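Local atomic coordinates of mannan endo-1,6-alpha-mannosidase (Chaetomium thermophilum, PDB entry 6RY0), a protein that binds calcium, probably hydrolyses alpha-1,6-mannosidic linkages and is linked to the transfer of GPI-anchored glycoproteins into the fungal cell wall. Residues Y86-Y89 / W90-T93; N276-D280 / Q281-D285. All blocks are in the same frame, centred on the assembly; numbering follows the deposited sequence. Where two conformers were deposited one is given.

Interaction 1: residues Y86-Y89 / W90-T93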
ATOM      1  N   TYR A  86       0.639   8.401  -6.674  1.00  6.39           N
ATOM      2  CA  TYR A  86       0.574   9.740  -7.188  1.00  6.40           C
ATOM      3  C   TYR A  86       0.076  10.780  -6.182  1.00  6.60           C
ATOM      4  O   TYR A  86       0.479  11.941  -6.253  1.00  6.93           O
ATOM      5  CB  TYR A  86      -0.246   9.839  -8.493  1.00  7.15           C
ATOM      6  CG  TYR A  86       0.584   9.399  -9.690  1.00  6.98           C
ATOM      7  CD1 TYR A  86       0.762   8.058  -9.992  1.00  7.86           C
ATOM      8  CD2 TYR A  86       1.213  10.332 -10.506  1.00  7.62           C
ATOM      9  CE1 TYR A  86       1.549   7.660 -11.042  1.00  8.53           C
ATOM     10  CE2 TYR A  86       2.004   9.937 -11.574  1.00  7.80           C
ATOM     11  CZ  TYR A  86       2.173   8.602 -11.826  1.00  8.36           C
ATOM     12  OH  TYR A  86       2.920   8.150 -12.871  1.00  9.55           O
ATOM     13  N   VAL A  87      -0.774  10.380  -5.253  1.00  6.49           N
ATOM     14  CA  VAL A  87      -1.099  11.256  -4.129  1.00  7.01           C
ATOM     15  C   VAL A  87       0.166  11.579  -3.336  1.00  6.91           C
ATOM     16  O   VAL A  87       0.425  12.735  -2.970  1.00  7.69           O
ATOM     17  CB  VAL A  87      -2.177  10.593  -3.250  1.00  7.07           C
ATOM     18  CG1 VAL A  87      -2.389  11.358  -1.953  1.00  8.28           C
ATOM     19  CG2 VAL A  87      -3.506  10.483  -4.011  1.00  7.23           C
ATOM     20  N   ASP A  88       0.982  10.556  -3.088  1.00  6.76           N
ATOM     21  CA  ASP A  88       2.278  10.766  -2.433  0.66  6.68           C
ATOM     22  C   ASP A  88       3.221  11.604  -3.302  1.00  6.94           C
ATOM     23  O   ASP A  88       3.907  12.484  -2.789  1.00  7.40           O
ATOM     24  CB  ASP A  88       2.949   9.449  -2.032  0.66  6.65           C
ATOM     25  CG  ASP A  88       2.785   9.105  -0.574  0.66  7.13           C
ATOM     26  OD1 ASP A  88       2.495   9.997   0.257  0.66  7.95           O
ATOM     27  OD2 ASP A  88       2.992   7.895  -0.270  0.66  8.49           O
ATOM     28  N   TYR A  89       3.269  11.324  -4.600  1.00  6.84           N
ATOM     29  CA  TYR A  89       4.138  12.085  -5.511  1.00  7.34           C
ATOM     30  C   TYR A  89       3.878  13.579  -5.391  1.00  7.76           C
ATOM     31  O   TYR A  89       4.822  14.372  -5.242  1.00  8.23           O
ATOM     32  CB  TYR A  89       3.949  11.601  -6.945  1.00  7.40           C
ATOM     33  CG  TYR A  89       4.626  12.489  -7.968  1.00  7.53           C
ATOM     34  CD1 TYR A  89       5.983  12.458  -8.153  1.00  7.88           C
ATOM     35  CD2 TYR A  89       3.882  13.387  -8.728  1.00  8.29           C
ATOM     36  CE1 TYR A  89       6.608  13.328  -9.067  1.00  8.73           C
ATOM     37  CE2 TYR A  89       4.488  14.255  -9.622  1.00  8.58           C
ATOM     38  CZ  TYR A  89       5.858  14.232  -9.763  1.00  8.60           C
ATOM     39  OH  TYR A  89       6.529  15.088 -10.595  1.00  9.85           O
ATOM     40  N   TRP A  90       2.616  13.990  -5.463  1.00  7.78           N
ATOM     41  CA  TRP A  90       2.298  15.402  -5.341  1.00  8.58           C
ATOM     42  C   TRP A  90       2.689  15.939  -3.967  1.00  7.97           C
ATOM     43  O   TRP A  90       3.221  17.043  -3.852  1.00  8.99           O
ATOM     44  CB  TRP A  90       0.814  15.626  -5.639  1.00  9.15           C
ATOM     45  CG  TRP A  90       0.329  16.956  -5.167  1.00  9.25           C
ATOM     46  CD1 TRP A  90       0.523  18.190  -5.733  1.00 10.41           C
ATOM     47  CD2 TRP A  90      -0.412  17.182  -3.967  1.00  9.25           C
ATOM     48  NE1 TRP A  90      -0.075  19.156  -4.962  1.00 11.41           N
ATOM     49  CE2 TRP A  90      -0.648  18.561  -3.863  1.00 10.80           C
ATOM     50  CE3 TRP A  90      -0.871  16.335  -2.956  1.00  9.90           C
ATOM     51  CZ2 TRP A  90      -1.352  19.123  -2.773  1.00 12.03           C
ATOM     52  CZ3 TRP A  90      -1.547  16.878  -1.891  1.00 10.68           C
ATOM     53  CH2 TRP A  90      -1.802  18.243  -1.809  1.00 12.43           C
ATOM     54  N   HIS A  91       2.393  15.184  -2.914  1.00  7.75           N
ATOM     55  CA  HIS A  91       2.739  15.586  -1.560  1.00  7.90           C
ATOM     56  C   HIS A  91       4.239  15.827  -1.390  1.00  8.11           C
ATOM     57  O   HIS A  91       4.655  16.708  -0.653  1.00  9.20           O
ATOM     58  CB  HIS A  91       2.223  14.500  -0.619  1.00  8.20           C
ATOM     59  CG  HIS A  91       2.629  14.605   0.807  1.00  8.20           C
ATOM     60  ND1 HIS A  91       2.188  15.596   1.641  1.00  9.05           N
ATOM     61  CD2 HIS A  91       3.363  13.768   1.575  1.00  8.79           C
ATOM     62  CE1 HIS A  91       2.648  15.375   2.866  1.00  9.79           C
ATOM     63  NE2 HIS A  91       3.372  14.266   2.855  1.00  9.27           N
ATOM     64  N   LEU A  92       5.046  14.963  -2.002  1.00  8.04           N
ATOM     65  CA  LEU A  92       6.492  14.958  -1.837  1.00  8.14           C
ATOM     66  C   LEU A  92       7.184  15.985  -2.725  1.00  9.09           C
ATOM     67  O   LEU A  92       8.233  16.506  -2.383  1.00 10.16           O
ATOM     68  CB  LEU A  92       7.024  13.556  -2.150  1.00  8.31           C
ATOM     69  CG  LEU A  92       6.702  12.543  -1.045  1.00  9.02           C
ATOM     70  CD1 LEU A  92       6.729  11.126  -1.575  1.00  8.60           C
ATOM     71  CD2 LEU A  92       7.618  12.687   0.129  1.00  9.96           C
ATOM     72  N   THR A  93       6.625  16.246  -3.912  1.00  9.34           N
ATOM     73  CA  THR A  93       7.279  17.085  -4.909  1.00  9.89           C
ATOM     74  C   THR A  93       6.642  18.451  -5.123  1.00 10.97           C
ATOM     75  O   THR A  93       7.294  19.347  -5.615  1.00 12.54           O
ATOM     76  CB  THR A  93       7.329  16.385  -6.284  1.00  9.74           C
ATOM     77  OG1 THR A  93       6.016  16.336  -6.837  1.00  9.83           O
ATOM     78  CG2 THR A  93       8.013  15.044  -6.247  1.00 10.06           C
TER

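Interaction 2: residues N276-D280 / Q281-D285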
ATOM      1  N   ASN A 276       2.501   6.836  17.619  1.00  8.96           N
ATOM      2  CA  ASN A 276       2.306   8.278  17.597  1.00  9.98           C
ATOM      3  C   ASN A 276       1.010   8.649  18.317  1.00 10.10           C
ATOM      4  O   ASN A 276       0.973   9.599  19.083  1.00 11.25           O
ATOM      5  CB  ASN A 276       2.311   8.744  16.139  1.00 10.04           C
ATOM      6  CG  ASN A 276       2.196  10.234  16.013  1.00 11.37           C
ATOM      7  OD1 ASN A 276       1.105  10.793  16.163  1.00 12.69           O
ATOM      8  ND2 ASN A 276       3.294  10.895  15.701  1.00 12.41           N
ATOM      9  N   TYR A 277      -0.048   7.879  18.083  1.00  9.88           N
ATOM     10  CA  TYR A 277      -1.360   8.173  18.663  1.00 10.65           C
ATOM     11  C   TYR A 277      -1.404   7.887  20.164  1.00 11.00           C
ATOM     12  O   TYR A 277      -1.877   8.713  20.943  1.00 11.99           O
ATOM     13  CB  TYR A 277      -2.406   7.349  17.933  1.00 10.32           C
ATOM     14  CG  TYR A 277      -3.810   7.617  18.396  1.00 11.35           C
ATOM     15  CD1 TYR A 277      -4.408   8.852  18.165  1.00 13.20           C
ATOM     16  CD2 TYR A 277      -4.551   6.658  19.062  1.00 12.66           C
ATOM     17  CE1 TYR A 277      -5.690   9.104  18.552  1.00 15.19           C
ATOM     18  CE2 TYR A 277      -5.886   6.920  19.461  1.00 13.98           C
ATOM     19  CZ  TYR A 277      -6.415   8.157  19.177  1.00 15.10           C
ATOM     20  OH  TYR A 277      -7.724   8.501  19.495  1.00 18.25           O
ATOM     21  N   THR A 278      -0.915   6.717  20.565  1.00 11.26           N
ATOM     22  CA  THR A 278      -1.060   6.265  21.946  1.00 12.46           C
ATOM     23  C   THR A 278       0.059   6.688  22.873  1.00 12.80           C
ATOM     24  O   THR A 278      -0.151   6.784  24.083  1.00 14.26           O
ATOM     25  CB  THR A 278      -1.160   4.724  22.044  1.00 12.34           C
ATOM     26  OG1 THR A 278       0.090   4.124  21.708  1.00 11.15           O
ATOM     27  CG2 THR A 278      -2.285   4.156  21.197  1.00 12.65           C
ATOM     28  N   GLU A 279       1.258   6.861  22.334  0.96 12.22           N
ATOM     29  CA  GLU A 279       2.471   7.061  23.143  0.96 13.63           C
ATOM     30  C   GLU A 279       2.680   5.921  24.134  0.96 14.06           C
ATOM     31  O   GLU A 279       3.359   6.091  25.130  0.96 15.22           O
ATOM     32  CB  GLU A 279       2.491   8.445  23.827  0.96 15.54           C
ATOM     33  CG  GLU A 279       2.475   9.517  22.790  0.96 18.42           C
ATOM     34  CD  GLU A 279       2.501  10.898  23.418  0.96 22.35           C
ATOM     35  OE1 GLU A 279       2.555  11.027  24.656  0.96 23.44           O
ATOM     36  OE2 GLU A 279       2.469  11.880  22.676  0.96 26.17           O
ATOM     37  N   ASP A 280       2.154   4.748  23.824  1.00 13.36           N
ATOM     38  CA  ASP A 280       2.325   3.575  24.676  1.00 13.73           C
ATOM     39  C   ASP A 280       3.634   2.908  24.268  1.00 12.67           C
ATOM     40  O   ASP A 280       3.843   2.557  23.103  1.00 13.20           O
ATOM     41  CB  ASP A 280       1.114   2.654  24.474  1.00 14.53           C
ATOM     42  CG  ASP A 280       1.074   1.449  25.390  1.00 16.38           C
ATOM     43  OD1 ASP A 280       2.136   0.967  25.829  1.00 16.14           O
ATOM     44  OD2 ASP A 280      -0.066   0.946  25.645  1.00 19.77           O
ATOM     45  N   GLN A 281       4.521   2.707  25.235  1.00 13.26           N
ATOM     46  CA  GLN A 281       5.799   2.048  24.988  1.00 13.49           C
ATOM     47  C   GLN A 281       5.667   0.724  24.260  1.00 11.37           C
ATOM     48  O   GLN A 281       6.552   0.346  23.502  1.00 11.64           O
ATOM     49  CB  GLN A 281       6.514   1.819  26.324  1.00 15.62           C
ATOM     50  CG  GLN A 281       7.894   1.204  26.217  1.00 18.78           C
ATOM     51  CD  GLN A 281       8.883   2.076  25.515  1.00 21.45           C
ATOM     52  OE1 GLN A 281       8.857   3.310  25.634  1.00 23.04           O
ATOM     53  NE2 GLN A 281       9.790   1.443  24.781  1.00 21.66           N
ATOM     54  N   LYS A 282       4.578   0.000  24.470  1.00 11.05           N
ATOM     55  CA  LYS A 282       4.440  -1.272  23.772  1.00 10.77           C
ATOM     56  C   LYS A 282       4.458  -1.075  22.257  1.00  9.84           C
ATOM     57  O   LYS A 282       4.989  -1.915  21.527  1.00  9.82           O
ATOM     58  CB  LYS A 282       3.209  -2.057  24.224  1.00 12.77           C
ATOM     59  CG  LYS A 282       1.895  -1.676  23.650  1.00 14.63           C
ATOM     60  CD  LYS A 282       0.761  -2.536  24.247  1.00 16.84           C
ATOM     61  CE  LYS A 282      -0.581  -2.158  23.642  1.00 18.26           C
ATOM     62  NZ  LYS A 282      -1.689  -2.819  24.306  1.00 19.16           N
ATOM     63  N   TRP A 283       3.886   0.010  21.777  1.00  8.95           N
ATOM     64  CA  TRP A 283       3.910   0.297  20.357  1.00  8.26           C
ATOM     65  C   TRP A 283       5.278   0.729  19.879  1.00  8.25           C
ATOM     66  O   TRP A 283       5.650   0.397  18.755  1.00  8.64           O
ATOM     67  CB  TRP A 283       2.814   1.298  19.955  1.00  8.80           C
ATOM     68  CG  TRP A 283       1.458   0.670  19.986  1.00  8.86           C
ATOM     69  CD1 TRP A 283       0.427   0.945  20.847  1.00  8.65           C
ATOM     70  CD2 TRP A 283       0.972  -0.349  19.113  1.00  8.60           C
ATOM     71  NE1 TRP A 283      -0.649   0.151  20.581  1.00  9.33           N
ATOM     72  CE2 TRP A 283      -0.345  -0.654  19.510  1.00  8.77           C
ATOM     73  CE3 TRP A 283       1.521  -1.025  18.022  1.00  9.25           C
ATOM     74  CZ2 TRP A 283      -1.112  -1.617  18.846  1.00 10.48           C
ATOM     75  CZ3 TRP A 283       0.750  -1.970  17.382  1.00 10.90           C
ATOM     76  CH2 TRP A 283      -0.531  -2.276  17.808  1.00 11.31           C
ATOM     77  N   LYS A 284       6.024   1.472  20.681  1.00  8.85           N
ATOM     78  CA  LYS A 284       7.404   1.767  20.322  0.52  8.98           C
ATOM     79  C   LYS A 284       8.195   0.482  20.169  1.00  8.72           C
ATOM     80  O   LYS A 284       8.971   0.328  19.228  1.00  9.11           O
ATOM     81  CB  LYS A 284       8.086   2.684  21.341  0.52 10.21           C
ATOM     82  CG  LYS A 284       9.455   3.136  20.845  0.52 11.26           C
ATOM     83  CD  LYS A 284      10.146   4.072  21.792  0.52 11.62           C
ATOM     84  CE  LYS A 284      11.526   4.468  21.288  0.52 12.68           C
ATOM     85  NZ  LYS A 284      12.461   3.313  21.204  0.52 13.35           N
ATOM     86  N   ASP A 285       8.014  -0.443  21.103  1.00  9.29           N
ATOM     87  CA  ASP A 285       8.720  -1.715  21.050  1.00  9.74           C
ATOM     88  C   ASP A 285       8.371  -2.483  19.799  1.00  9.09           C
ATOM     89  O   ASP A 285       9.241  -3.103  19.169  1.00  9.35           O
ATOM     90  CB  ASP A 285       8.393  -2.591  22.269  1.00 12.32           C
ATOM     91  CG  ASP A 285       8.878  -2.038  23.572  1.00 15.92           C
ATOM     92  OD1 ASP A 285       9.766  -1.167  23.577  1.00 15.57           O
ATOM     93  OD2 ASP A 285       8.404  -2.525  24.615  1.00 18.77           O
TER
HETATM   94  O   HOH W   1      -1.262  -1.292  26.681  1.00 33.91           O

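Interaction 1: residues Y86-Y89 / W90-T93
T93 folds back over the ring of Y89, one helical turn before it, and the two close the last turn of helix 76-93. OG1 of T93 stands 3.6 Å above the plane of the Y89 ring, over its centre, while CG2 of T93 packs 3.6 Å from CE1 of Y89. With chi1 at 71°, the threonine hydroxyl sits between its own backbone N and carbonyl carbon, from where it donates to Y89 O at 2.8 Å. T93 N reaches the same oxygen at 2.9 Å from the opposite face of the carbonyl plane, so two donors grip it. One residue earlier, L92 N approaches D88 O at 2.8 Å, nearly in line with the C=O bond, and CD1 of L92 lies beside CB of D88.

Y89 and L92 are buried, Y89 against helices 33-48 and 389-401 and L92 against the latter. The W90 and H91 side is looser and partly exposed: the indole turns its edge to V87 O, CE3 of W90 being 3.8 Å away, and the imidazole runs alongside the D88 carboxylate, with CD2 of H91 4.1 Å from D88 OD1.

D88 is held elsewhere, by a salt bridge to R329 and a hydrogen bond to N143. The T93 hydroxyl, donor to Y89 O, also accepts from D95 N and is thus used in both directions; with Y89 OH bonded to D95 as well, the last turn is tied to the residues that follow it.

Interaction 2: residues N276-D280 / Q281-D285
D280 and K282 lean across one another at the start of helix 281-298, the lysine's aliphatic chain passing the carboxylate with CG of K282 3.4 Å from D280 OD1. D280 is the N-cap: its CG is anti to the backbone N (chi1 -174°), which brings OD1 back to K282 N at 3.0 Å, a nearly straight bond (163°) that meets the carboxylate from above its plane. D280 OD2 and K282 NZ, 4.3 Å apart, are joined instead by a water that donates to the aspartate and accepts from the lysine.

T278 and W283 cross at about a right angle, OG1 of T278 lying 3.3 Å from CD1 of W283, while CB of D280 comes to the indole edge. The same OG1 accepts from D280 N at 3.0 Å in an ST turn and also bonds M274 O. Further along, Q281 bends at chi2 so that NE2 donates to D285 OD1 at 2.9 Å.

The ST turn and the N-cap, with E279 at positive phi between T278 and D280, link helix 261-278 to helix 281-298. W283 packs back on A271 and W275 of the first. Helix 216-231 flanks both: E223 forms a salt bridge with K282 NZ through OE1 and a hydrogen bond with W283 NE1 through OE2, and F226 meets the indole edge-to-face.

Interactions 1 and 2 are both local, but they occupy different places in this mainly helical chain. Interaction 1 lies within a single helix, 76-93, and is largely buried; interaction 2 spans the junction between helices 261-278 and 281-298 at the surface. Their centres are 28 Å apart and their nearest atoms about 13 Å, so they do not touch. In each, a threonine hydroxyl at a helix end bonds the carbonyl four residues back, but that of T93 lies over the Y89 ring, whereas that of T278 accepts from D280 N. Aspartate roles differ too: D88 pairs with R329 in the interior, while D280 caps a helix and is joined by water to K282, whose salt bridge is with E223.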